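Local coordinates for protein 4-alpha-glucanotransferase (Aquifex aeolicus, PDB 1TZ7) that belongs to the 4-alpha-glucanotransferase (amylomaltase or D-enzyme) family, carbohydrate-active enzymes built round a beta/alpha barrel, at residues 301-306 with 348-353; 370-375 with 394-399. All coordinates share one frame; numbering follows the deposited sequence.

Contact 1: 301-306 with 348-353; sequences DFLRLD and NPFIAE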
ATOM      1  N   ASP A 301      -5.382  -4.506 -10.251  1.00 29.81           N
ATOM      2  CA  ASP A 301      -4.904  -4.962 -11.547  1.00 27.95           C
ATOM      3  C   ASP A 301      -3.395  -5.145 -11.537  1.00 27.81           C
ATOM      4  O   ASP A 301      -2.870  -6.106 -12.108  1.00 31.22           O
ATOM      5  CB  ASP A 301      -5.302  -3.966 -12.617  1.00 28.75           C
ATOM      6  CG  ASP A 301      -6.784  -3.782 -12.697  1.00 30.58           C
ATOM      7  OD1 ASP A 301      -7.301  -2.830 -12.068  1.00 27.54           O
ATOM      8  OD2 ASP A 301      -7.524  -4.553 -13.343  1.00 35.78           O
ATOM      9  N   PHE A 302      -2.697  -4.224 -10.885  1.00 30.70           N
ATOM     10  CA  PHE A 302      -1.256  -4.327 -10.736  1.00 25.95           C
ATOM     11  C   PHE A 302      -0.847  -4.379  -9.266  1.00 28.16           C
ATOM     12  O   PHE A 302      -1.483  -3.764  -8.401  1.00 29.82           O
ATOM     13  CB  PHE A 302      -0.567  -3.153 -11.437  1.00 27.76           C
ATOM     14  CG  PHE A 302      -0.747  -3.153 -12.945  1.00 26.74           C
ATOM     15  CD1 PHE A 302       0.099  -3.895 -13.758  1.00 32.16           C
ATOM     16  CD2 PHE A 302      -1.760  -2.415 -13.535  1.00 30.84           C
ATOM     17  CE1 PHE A 302      -0.064  -3.900 -15.145  1.00 29.65           C
ATOM     18  CE2 PHE A 302      -1.929  -2.416 -14.920  1.00 28.50           C
ATOM     19  CZ  PHE A 302      -1.074  -3.162 -15.722  1.00 34.87           C
ATOM     20  N   LEU A 303       0.216  -5.117  -8.994  1.00 30.06           N
ATOM     21  CA  LEU A 303       0.730  -5.263  -7.653  1.00 28.46           C
ATOM     22  C   LEU A 303       2.129  -4.703  -7.580  1.00 31.90           C
ATOM     23  O   LEU A 303       3.065  -5.270  -8.141  1.00 33.99           O
ATOM     24  CB  LEU A 303       0.743  -6.740  -7.250  1.00 30.01           C
ATOM     25  CG  LEU A 303      -0.558  -7.497  -7.483  1.00 38.52           C
ATOM     26  CD1 LEU A 303      -0.400  -8.957  -7.085  1.00 40.02           C
ATOM     27  CD2 LEU A 303      -1.700  -6.850  -6.721  1.00 38.55           C
ATOM     28  N   ARG A 304       2.272  -3.578  -6.892  1.00 31.66           N
ATOM     29  CA  ARG A 304       3.574  -2.988  -6.655  1.00 33.23           C
ATOM     30  C   ARG A 304       4.287  -3.744  -5.552  1.00 31.68           C
ATOM     31  O   ARG A 304       3.785  -3.845  -4.433  1.00 35.90           O
ATOM     32  CB  ARG A 304       3.429  -1.513  -6.272  1.00 38.14           C
ATOM     33  CG  ARG A 304       4.683  -0.691  -6.516  1.00 50.43           C
ATOM     34  CD  ARG A 304       4.674   0.663  -5.833  1.00 76.47           C
ATOM     35  NE  ARG A 304       5.309   0.613  -4.519  1.00 66.40           N
ATOM     36  CZ  ARG A 304       5.643   1.682  -3.806  1.00 84.91           C
ATOM     37  NH1 ARG A 304       6.217   1.532  -2.617  1.00 73.11           N
ATOM     38  NH2 ARG A 304       5.403   2.906  -4.275  1.00 96.09           N
ATOM     39  N   LEU A 305       5.458  -4.285  -5.872  1.00 29.57           N
ATOM     40  CA  LEU A 305       6.190  -5.123  -4.943  1.00 31.32           C
ATOM     41  C   LEU A 305       7.152  -4.287  -4.114  1.00 34.37           C
ATOM     42  O   LEU A 305       8.269  -3.956  -4.553  1.00 30.26           O
ATOM     43  CB  LEU A 305       6.935  -6.222  -5.692  1.00 30.62           C
ATOM     44  CG  LEU A 305       6.036  -7.184  -6.496  1.00 34.31           C
ATOM     45  CD1 LEU A 305       6.877  -8.145  -7.299  1.00 34.92           C
ATOM     46  CD2 LEU A 305       5.077  -7.954  -5.567  1.00 39.29           C
ATOM     47  N   ASP A 306       6.704  -3.938  -2.916  1.00 30.27           N
ATOM     48  CA  ASP A 306       7.499  -3.184  -1.967  1.00 27.97           C
ATOM     49  C   ASP A 306       8.832  -3.896  -1.661  1.00 31.14           C
ATOM     50  O   ASP A 306       8.866  -5.098  -1.438  1.00 32.92           O
ATOM     51  CB  ASP A 306       6.692  -2.992  -0.679  1.00 34.81           C
ATOM     52  CG  ASP A 306       7.482  -2.335   0.412  1.00 41.73           C
ATOM     53  OD1 ASP A 306       7.832  -1.142   0.262  1.00 43.76           O
ATOM     54  OD2 ASP A 306       7.796  -2.931   1.475  1.00 49.92           O
ATOM     55  N   ASN A 348       1.357 -10.918 -16.122  1.00 28.46           N
ATOM     56  CA  ASN A 348       2.358 -10.096 -15.407  1.00 29.74           C
ATOM     57  C   ASN A 348       1.792  -8.816 -14.792  1.00 27.93           C
ATOM     58  O   ASN A 348       1.869  -7.736 -15.386  1.00 29.21           O
ATOM     59  CB  ASN A 348       3.560  -9.768 -16.290  1.00 28.92           C
ATOM     60  CG  ASN A 348       4.791  -9.335 -15.466  1.00 26.11           C
ATOM     61  OD1 ASN A 348       4.684  -9.060 -14.262  1.00 25.88           O
ATOM     62  ND2 ASN A 348       5.952  -9.278 -16.110  1.00 29.99           N
ATOM     63  N   PRO A 349       1.236  -8.950 -13.593  1.00 31.84           N
ATOM     64  CA  PRO A 349       0.669  -7.823 -12.863  1.00 33.98           C
ATOM     65  C   PRO A 349       1.706  -7.047 -12.050  1.00 28.12           C
ATOM     66  O   PRO A 349       1.344  -6.084 -11.389  1.00 31.85           O
ATOM     67  CB  PRO A 349      -0.330  -8.499 -11.925  1.00 33.99           C
ATOM     68  CG  PRO A 349       0.301  -9.813 -11.607  1.00 35.61           C
ATOM     69  CD  PRO A 349       1.086 -10.216 -12.849  1.00 34.58           C
ATOM     70  N   PHE A 350       2.970  -7.465 -12.095  1.00 30.23           N
ATOM     71  CA  PHE A 350       3.954  -7.012 -11.110  1.00 28.99           C
ATOM     72  C   PHE A 350       4.636  -5.709 -11.517  1.00 29.57           C
ATOM     73  O   PHE A 350       4.976  -5.502 -12.689  1.00 25.78           O
ATOM     74  CB  PHE A 350       4.993  -8.094 -10.853  1.00 31.36           C
ATOM     75  CG  PHE A 350       4.405  -9.387 -10.379  1.00 30.93           C
ATOM     76  CD1 PHE A 350       3.777  -9.464  -9.142  1.00 33.55           C
ATOM     77  CD2 PHE A 350       4.460 -10.528 -11.174  1.00 35.37           C
ATOM     78  CE1 PHE A 350       3.220 -10.665  -8.701  1.00 35.30           C
ATOM     79  CE2 PHE A 350       3.908 -11.718 -10.739  1.00 45.72           C
ATOM     80  CZ  PHE A 350       3.288 -11.785  -9.497  1.00 35.12           C
ATOM     81  N   ILE A 351       4.807  -4.827 -10.534  1.00 28.67           N
ATOM     82  CA  ILE A 351       5.658  -3.657 -10.658  1.00 28.47           C
ATOM     83  C   ILE A 351       6.673  -3.695  -9.524  1.00 28.49           C
ATOM     84  O   ILE A 351       6.321  -3.970  -8.389  1.00 31.63           O
ATOM     85  CB  ILE A 351       4.805  -2.349 -10.551  1.00 26.47           C
ATOM     86  CG1 ILE A 351       3.848  -2.234 -11.735  1.00 32.34           C
ATOM     87  CG2 ILE A 351       5.708  -1.127 -10.477  1.00 36.42           C
ATOM     88  CD1 ILE A 351       2.744  -1.195 -11.536  1.00 43.28           C
ATOM     89  N   ALA A 352       7.927  -3.423  -9.839  1.00 25.98           N
ATOM     90  CA  ALA A 352       8.983  -3.472  -8.843  1.00 29.06           C
ATOM     91  C   ALA A 352       9.206  -2.096  -8.229  1.00 35.54           C
ATOM     92  O   ALA A 352       9.461  -1.127  -8.944  1.00 35.55           O
ATOM     93  CB  ALA A 352      10.270  -3.981  -9.467  1.00 29.22           C
ATOM     94  N   GLU A 353       9.104  -2.017  -6.897  1.00 39.60           N
ATOM     95  CA  GLU A 353       9.715  -0.924  -6.148  1.00 37.64           C
ATOM     96  C   GLU A 353      11.193  -1.216  -5.969  1.00 34.91           C
ATOM     97  O   GLU A 353      11.604  -1.886  -5.002  1.00 31.31           O
ATOM     98  CB  GLU A 353       9.043  -0.741  -4.785  1.00 40.08           C
ATOM     99  CG  GLU A 353       9.485   0.528  -4.044  1.00 44.01           C
ATOM    100  CD  GLU A 353      10.632   0.283  -3.065  1.00 43.03           C
ATOM    101  OE1 GLU A 353      11.768   0.737  -3.340  1.00 48.55           O
ATOM    102  OE2 GLU A 353      10.397  -0.357  -2.022  1.00 46.54           O
TER

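Contact 2: 370-375 with 394-399; sequences KIPGSR and EENNVY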
ATOM      1  N   LYS A 370      10.775  -9.321 -16.979  1.00 26.90           N
ATOM      2  CA  LYS A 370      10.110  -8.214 -17.694  1.00 26.95           C
ATOM      3  C   LYS A 370       9.225  -7.400 -16.763  1.00 25.59           C
ATOM      4  O   LYS A 370       8.231  -6.836 -17.179  1.00 29.54           O
ATOM      5  CB  LYS A 370       9.278  -8.746 -18.878  1.00 31.59           C
ATOM      6  CG  LYS A 370      10.065  -9.598 -19.872  1.00 40.51           C
ATOM      7  CD  LYS A 370      11.122  -8.776 -20.607  1.00 71.90           C
ATOM      8  CE  LYS A 370      11.185  -9.136 -22.092  1.00 84.28           C
ATOM      9  NZ  LYS A 370      12.129  -8.258 -22.843  1.00 73.40           N
ATOM     10  N   ILE A 371       9.602  -7.343 -15.500  1.00 28.89           N
ATOM     11  CA  ILE A 371       8.867  -6.560 -14.531  1.00 29.31           C
ATOM     12  C   ILE A 371       9.314  -5.097 -14.618  1.00 28.82           C
ATOM     13  O   ILE A 371      10.502  -4.805 -14.495  1.00 28.68           O
ATOM     14  CB  ILE A 371       9.112  -7.118 -13.120  1.00 29.16           C
ATOM     15  CG1 ILE A 371       8.559  -8.550 -13.021  1.00 25.57           C
ATOM     16  CG2 ILE A 371       8.473  -6.218 -12.069  1.00 31.88           C
ATOM     17  CD1 ILE A 371       8.963  -9.290 -11.743  1.00 29.56           C
ATOM     18  N   PRO A 372       8.366  -4.175 -14.847  1.00 24.57           N
ATOM     19  CA  PRO A 372       8.691  -2.747 -14.898  1.00 26.76           C
ATOM     20  C   PRO A 372       9.283  -2.264 -13.590  1.00 31.36           C
ATOM     21  O   PRO A 372       8.793  -2.636 -12.522  1.00 30.07           O
ATOM     22  CB  PRO A 372       7.328  -2.077 -15.147  1.00 30.48           C
ATOM     23  CG  PRO A 372       6.311  -3.104 -14.787  1.00 33.60           C
ATOM     24  CD  PRO A 372       6.929  -4.422 -15.067  1.00 28.48           C
ATOM     25  N   GLY A 373      10.326  -1.448 -13.675  1.00 28.76           N
ATOM     26  CA  GLY A 373      10.899  -0.812 -12.508  1.00 32.56           C
ATOM     27  C   GLY A 373      10.187   0.482 -12.154  1.00 35.42           C
ATOM     28  O   GLY A 373       9.183   0.845 -12.771  1.00 36.77           O
ATOM     29  N   SER A 374      10.712   1.172 -11.153  1.00 27.99           N
ATOM     30  CA  SER A 374      10.198   2.473 -10.750  1.00 33.05           C
ATOM     31  C   SER A 374      11.267   3.549 -10.991  1.00 28.61           C
ATOM     32  O   SER A 374      12.450   3.322 -10.766  1.00 33.67           O
ATOM     33  CB  SER A 374       9.801   2.450  -9.261  1.00 34.91           C
ATOM     34  OG  SER A 374       8.701   1.585  -9.038  1.00 33.85           O
ATOM     35  N   ARG A 375      10.834   4.713 -11.457  1.00 29.35           N
ATOM     36  CA  ARG A 375      11.697   5.892 -11.520  1.00 22.93           C
ATOM     37  C   ARG A 375      10.968   7.107 -10.960  1.00 27.08           C
ATOM     38  O   ARG A 375       9.752   7.204 -11.041  1.00 27.17           O
ATOM     39  CB  ARG A 375      12.133   6.169 -12.959  1.00 28.20           C
ATOM     40  CG  ARG A 375      12.824   5.005 -13.640  1.00 31.01           C
ATOM     41  CD  ARG A 375      14.249   4.758 -13.167  1.00 29.68           C
ATOM     42  NE  ARG A 375      14.761   3.487 -13.672  1.00 31.07           N
ATOM     43  CZ  ARG A 375      15.313   3.315 -14.880  1.00 35.19           C
ATOM     44  NH1 ARG A 375      15.739   2.115 -15.246  1.00 36.84           N
ATOM     45  NH2 ARG A 375      15.444   4.341 -15.717  1.00 29.39           N
ATOM     46  N   GLU A 394      13.486   3.997 -19.699  1.00 29.20           N
ATOM     47  CA  GLU A 394      13.047   3.092 -20.761  1.00 30.39           C
ATOM     48  C   GLU A 394      11.544   2.869 -20.676  1.00 26.34           C
ATOM     49  O   GLU A 394      10.905   3.249 -19.696  1.00 30.10           O
ATOM     50  CB  GLU A 394      13.772   1.733 -20.643  1.00 34.75           C
ATOM     51  CG  GLU A 394      15.293   1.833 -20.575  1.00 49.45           C
ATOM     52  CD  GLU A 394      15.831   1.753 -19.152  1.00 43.60           C
ATOM     53  OE1 GLU A 394      15.198   2.319 -18.243  1.00 42.73           O
ATOM     54  OE2 GLU A 394      16.896   1.125 -18.949  1.00 63.18           O
ATOM     55  N   GLU A 395      10.989   2.236 -21.703  1.00 29.09           N
ATOM     56  CA  GLU A 395       9.531   2.071 -21.829  1.00 27.87           C
ATOM     57  C   GLU A 395       8.948   1.274 -20.670  1.00 26.17           C
ATOM     58  O   GLU A 395       7.898   1.641 -20.117  1.00 25.73           O
ATOM     59  CB  GLU A 395       9.183   1.381 -23.147  1.00 26.86           C
ATOM     60  CG  GLU A 395       9.154   2.314 -24.359  1.00 54.96           C
ATOM     61  CD  GLU A 395      10.511   2.449 -25.048  1.00 73.90           C
ATOM     62  OE1 GLU A 395      10.565   3.075 -26.138  1.00 55.45           O
ATOM     63  OE2 GLU A 395      11.521   1.936 -24.503  1.00 55.47           O
ATOM     64  N   ASN A 396       9.614   0.180 -20.302  1.00 29.43           N
ATOM     65  CA  ASN A 396       9.095  -0.710 -19.266  1.00 31.78           C
ATOM     66  C   ASN A 396       9.408  -0.182 -17.868  1.00 30.21           C
ATOM     67  O   ASN A 396      10.226  -0.750 -17.133  1.00 28.67           O
ATOM     68  CB  ASN A 396       9.634  -2.132 -19.442  1.00 29.06           C
ATOM     69  CG  ASN A 396       8.762  -3.171 -18.755  1.00 39.87           C
ATOM     70  OD1 ASN A 396       7.571  -2.948 -18.534  1.00 29.89           O
ATOM     71  ND2 ASN A 396       9.350  -4.303 -18.414  1.00 33.13           N
ATOM     72  N   ASN A 397       8.745   0.910 -17.512  1.00 28.59           N
ATOM     73  CA  ASN A 397       8.934   1.553 -16.222  1.00 26.02           C
ATOM     74  C   ASN A 397       7.672   2.280 -15.817  1.00 25.37           C
ATOM     75  O   ASN A 397       6.879   2.701 -16.671  1.00 28.69           O
ATOM     76  CB  ASN A 397      10.086   2.556 -16.286  1.00 29.89           C
ATOM     77  CG  ASN A 397      11.444   1.900 -16.150  1.00 38.60           C
ATOM     78  OD1 ASN A 397      11.703   1.217 -15.235  1.00 34.44           O
ATOM     79  ND2 ASN A 397      12.263   2.128 -17.062  1.00 28.76           N
ATOM     80  N   VAL A 398       7.486   2.422 -14.515  1.00 27.69           N
ATOM     81  CA  VAL A 398       6.551   3.379 -13.964  1.00 28.21           C
ATOM     82  C   VAL A 398       7.337   4.616 -13.484  1.00 27.16           C
ATOM     83  O   VAL A 398       8.243   4.497 -12.676  1.00 28.84           O
ATOM     84  CB  VAL A 398       5.770   2.764 -12.775  1.00 29.70           C
ATOM     85  CG1 VAL A 398       4.611   3.668 -12.364  1.00 33.55           C
ATOM     86  CG2 VAL A 398       5.255   1.358 -13.142  1.00 36.74           C
ATOM     87  N   TYR A 399       6.974   5.788 -14.001  1.00 30.35           N
ATOM     88  CA  TYR A 399       7.728   7.036 -13.758  1.00 27.16           C
ATOM     89  C   TYR A 399       6.886   7.969 -12.892  1.00 27.84           C
ATOM     90  O   TYR A 399       5.831   8.436 -13.322  1.00 28.68           O
ATOM     91  CB  TYR A 399       8.032   7.718 -15.098  1.00 27.87           C
ATOM     92  CG  TYR A 399       9.182   8.733 -15.108  1.00 21.46           C
ATOM     93  CD1 TYR A 399       9.386   9.550 -16.220  1.00 25.60           C
ATOM     94  CD2 TYR A 399      10.058   8.867 -14.027  1.00 23.58           C
ATOM     95  CE1 TYR A 399      10.420  10.470 -16.263  1.00 27.75           C
ATOM     96  CE2 TYR A 399      11.099   9.787 -14.063  1.00 22.72           C
ATOM     97  CZ  TYR A 399      11.268  10.589 -15.199  1.00 24.40           C
ATOM     98  OH  TYR A 399      12.284  11.502 -15.263  1.00 25.18           O
TER

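Contact 1: 301-306 with 348-353
L305 and F350 meet on the helix-facing side of two neighbouring parallel barrel strands, while F302, R304 and I351 lie on the opposite face. With CG of L305 anti to its carbonyl carbon (chi1 -61°), methyl CD1 is carried to the F350 ring, 3.8 Å from CD1 of F350. The L303 methyl CD1 reaches the same ring more loosely, and P349 CG sits 4.0 Å above one ring face, over its centre. Helices 287-297 and 334-344 cover this apolar cluster. On the other face, I351 CD1 packs 3.8 Å from F302 CB, and the F302 ring turns an edge to P349 O and meets F452 edge to face.

Four backbone bonds lace the strands. That from L305 N to I351 O is short at 2.7 Å and comes in nearly along the C=O axis; the last, from E353 N to L305 O, is longer (3.2 Å) and more bent.

At the C-terminal ends the chemistry turns polar. E353 CG lies over one face of the R304 guanidinium, 3.7 Å from NH1, with the carboxylate plane turned 66° from it; R304 NE is buried without a partner in the model. The side chains of D306 and E353 run side by side, bringing like charges together, OD1 of D306 being 3.5 Å from OE2 of E353. Backbone donors H307 N and L355 N to E353, and nearby R304, probably ease this repulsion. Two acids and an arginine thus gather at the strand ends, where enzymes of this fold carry their active sites, whereas the N-terminal part of the pair is joined by apolar contacts and backbone bonds.

Contact 2: 370-375 with 394-399
R375 and Y399 pack closely at the C-terminal end of this parallel pair: CD2 of Y399 lies 3.6 Å from R375 CB, and the ring turns its edge to the R375 carbonyl. CG of Y399 stands anti to the backbone N (chi1 -160°), which carries the ring across to the neighbouring strand, and its hydroxyl is hydrogen-bonded to H388 O. Toward the N-terminal side, V398 N donates to G373 O and R375 N to V398 O, both at 2.9 Å and nearly straight. On the other face of the pair V398 packs against I351, F452 and I454 of flanking strands. G373, without a side chain, lies close to the N397 amide, whose OD1 is 3.4 Å from G373 N.

The looser side is polar and runs out to the exposed K370 and E394. Here the R375 chain bends at CB-CG (chi2 -74°), and its NH1 and NH2 share a single oxygen, OE1 of E394. Both bonds of this salt bridge are weak and bent, NH1 being 3.1 Å from OE1, with the two flat groups 54° apart; R375 also has a weak NH2 bond to N392 O and a long, weak ion pair with E387. ND2 of N397 lies over one guanidinium face and donates to E394 O at 3.2 Å, which probably steadies the turn. At the other end, ND2 of N396 reaches K370 O in the plane of its amide, at 3.0 Å, but stands well above the carbonyl plane; OD1 of N396 accepts from K451 NZ.

N396 thus ties the two entering loops by a side-chain hydrogen bond, whereas N397 holds its own segment's turn. The ion pair joins a buried arginine to an exposed glutamate through weak, bent bonds, and probably constrains direction less than the two straight backbone bonds.

After the first three barrel strands comes strand 302-305; contact 1 closes a loop of 41 residues that holds two strands of the separate antiparallel sheet and helix 334-344, and returns to the barrel as strand 350-352. Helix 360-368 then leads to strand 373-376, and contact 2 closes a shorter, helix-free excursion ending in strand 397-400. The two loops follow in series, neither nested nor crossing. They meet through strands 350-352 and 373-376: A352 N to P372 O (2.9 Å) and S374 OG to A352 O (2.8 Å) are probable hydrogen bonds. This joins the outer strands of the eight-stranded parallel sheet, closing it into a barrel.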